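Local coordinates for uncharacterized protein TCIL3000_10_9440 (Trypanosoma congolense, PDB 5KMX) that is of unknown function but is an insect-stage surface antigen with a bilobed ectodomain that may act as a sensor, at residues 20-23 / 24-27. Sequence-based numbering, arbitrary orientation.
Sequences AFNP and NPIE
N22 reaches over the bend to N24 and P25 with its side-chain amide, and its atoms can be followed outward in turn. From CB, the first torsion sets CG anti to the backbone N (chi1 177°), which carries the amide alongside the residues that follow. N22 CG lies 3.7 Å from P25 CD. At the tip the two branches divide the work. OD1 accepts the backbone N-H of N24, with N24 N 3.2 Å from N22 OD1 and an N-H...O angle of 158°; the hydrogen bond is fairly straight at the donor, but the donor stands well above the carbonyl plane. N22 ND2 instead meets chiefly the CD corner of the proline ring, 3.4 Å from P25 CD. N24 ND2 also approaches N22 OD1, at 2.9 Å, yet the angle there is too poor for a hydrogen bond; the two amide planes are turned 86° apart.

Next, P23 O faces two successive backbone donors. I26 N is 3.1 Å from P23 O and E27 N is 3.4 Å from it, both bonds weak by angle, while E27 N also bonds to N24 O. The carbonyl is thus shared within a short bend of helical backbone angles. On the apolar side, I26 CD1 meets F21 at the ring edge, near the ring plane, 3.8 Å from F21 CE1, the side chains crossing at about a right angle. The same F21 and I26 touch S204 of strand 197-204, and P23 and I26 lie on V56 of strand 53-63, which places this connection between helix 11-20 and strand 31-33 against the sheet. An OD1(i) to N(i+2) bond defines an Asx turn, and here it leads into a short helical turn with overlapping i to i+3 bonds at P23 O and N24 O, without regular helical bonding.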
ATOM      1  N   ALA A  20     -21.085   2.360  -8.661  1.00 78.11           N
ATOM      2  CA  ALA A  20     -21.763   2.174  -7.382  1.00 75.85           C
ATOM      3  C   ALA A  20     -21.189   3.082  -6.299  1.00 75.16           C
ATOM      4  O   ALA A  20     -21.856   3.372  -5.306  1.00 76.02           O
ATOM      5  CB  ALA A  20     -21.668   0.721  -6.948  1.00 69.46           C
ATOM      6  N   PHE A  21     -19.954   3.530  -6.497  1.00 74.99           N
ATOM      7  CA  PHE A  21     -19.235   4.288  -5.478  1.00 70.07           C
ATOM      8  C   PHE A  21     -19.878   5.640  -5.175  1.00 70.29           C
ATOM      9  O   PHE A  21     -20.140   6.432  -6.082  1.00 65.74           O
ATOM     10  CB  PHE A  21     -17.783   4.494  -5.917  1.00 68.59           C
ATOM     11  CG  PHE A  21     -16.974   5.317  -4.960  1.00 66.49           C
ATOM     12  CD1 PHE A  21     -16.785   4.899  -3.652  1.00 59.26           C
ATOM     13  CD2 PHE A  21     -16.391   6.505  -5.368  1.00 60.74           C
ATOM     14  CE1 PHE A  21     -16.038   5.653  -2.771  1.00 57.56           C
ATOM     15  CE2 PHE A  21     -15.640   7.262  -4.493  1.00 63.04           C
ATOM     16  CZ  PHE A  21     -15.463   6.836  -3.191  1.00 65.76           C
ATOM     17  N   ASN A  22     -20.128   5.886  -3.889  1.00 67.78           N
ATOM     18  CA  ASN A  22     -20.656   7.162  -3.415  1.00 63.36           C
ATOM     19  C   ASN A  22     -19.684   7.815  -2.429  1.00 66.58           C
ATOM     20  O   ASN A  22     -19.567   7.366  -1.288  1.00 67.96           O
ATOM     21  CB  ASN A  22     -22.021   6.964  -2.754  1.00 78.11           C
ATOM     22  CG  ASN A  22     -22.586   8.254  -2.189  1.00 71.60           C
ATOM     23  OD1 ASN A  22     -22.238   9.348  -2.635  1.00 66.83           O
ATOM     24  ND2 ASN A  22     -23.464   8.131  -1.199  1.00 76.72           N
ATOM     25  N   PRO A  23     -18.978   8.873  -2.865  1.00 64.07           N
ATOM     26  CA  PRO A  23     -17.967   9.501  -2.006  1.00 61.84           C
ATOM     27  C   PRO A  23     -18.524  10.484  -0.978  1.00 65.20           C
ATOM     28  O   PRO A  23     -17.769  10.947  -0.123  1.00 67.39           O
ATOM     29  CB  PRO A  23     -17.081  10.239  -3.009  1.00 62.56           C
ATOM     30  CG  PRO A  23     -18.008  10.609  -4.105  1.00 63.77           C
ATOM     31  CD  PRO A  23     -19.015   9.494  -4.202  1.00 62.46           C
ATOM     32  N   ASN A  24     -19.813  10.798  -1.063  1.00 68.05           N
ATOM     33  CA  ASN A  24     -20.421  11.808  -0.197  1.00 65.70           C
ATOM     34  C   ASN A  24     -20.235  11.552   1.303  1.00 63.28           C
ATOM     35  O   ASN A  24     -19.833  12.457   2.034  1.00 59.86           O
ATOM     36  CB  ASN A  24     -21.914  11.933  -0.513  1.00 69.62           C
ATOM     37  CG  ASN A  24     -22.170  12.463  -1.912  1.00 77.65           C
ATOM     38  OD1 ASN A  24     -21.368  13.221  -2.458  1.00 80.31           O
ATOM     39  ND2 ASN A  24     -23.291  12.064  -2.500  1.00 84.41           N
ATOM     40  N   PRO A  25     -20.531  10.327   1.773  1.00 63.52           N
ATOM     41  CA  PRO A  25     -20.344  10.071   3.207  1.00 64.51           C
ATOM     42  C   PRO A  25     -18.896  10.217   3.678  1.00 64.94           C
ATOM     43  O   PRO A  25     -18.664  10.585   4.828  1.00 60.15           O
ATOM     44  CB  PRO A  25     -20.818   8.620   3.375  1.00 58.51           C
ATOM     45  CG  PRO A  25     -20.840   8.045   1.997  1.00 61.39           C
ATOM     46  CD  PRO A  25     -21.161   9.182   1.094  1.00 59.66           C
ATOM     47  N   ILE A  26     -17.941   9.939   2.795  1.00 66.11           N
ATOM     48  CA  ILE A  26     -16.528  10.004   3.148  1.00 60.93           C
ATOM     49  C   ILE A  26     -16.083  11.451   3.363  1.00 65.39           C
ATOM     50  O   ILE A  26     -15.086  11.714   4.035  1.00 65.64           O
ATOM     51  CB  ILE A  26     -15.652   9.348   2.062  1.00 61.64           C
ATOM     52  CG1 ILE A  26     -16.098   7.901   1.828  1.00 59.78           C
ATOM     53  CG2 ILE A  26     -14.181   9.378   2.466  1.00 58.06           C
ATOM     54  CD1 ILE A  26     -15.486   7.256   0.604  1.00 75.10           C
ATOM     55  N   GLU A  27     -16.837  12.391   2.799  1.00 71.17           N
ATOM     56  CA  GLU A  27     -16.566  13.813   2.990  1.00 71.98           C
ATOM     57  C   GLU A  27     -16.677  14.215   4.460  1.00 70.49           C
ATOM     58  O   GLU A  27     -16.218  15.287   4.856  1.00 76.09           O
ATOM     59  CB  GLU A  27     -17.529  14.656   2.152  1.00 73.33           C
ATOM     60  CG  GLU A  27     -17.502  14.351   0.658  1.00 79.95           C
ATOM     61  CD  GLU A  27     -16.220  14.804  -0.020  1.00 86.82           C
ATOM     62  OE1 GLU A  27     -15.423  15.521   0.622  1.00 89.01           O
ATOM     63  OE2 GLU A  27     -16.010  14.443  -1.198  1.00 77.20           O
TER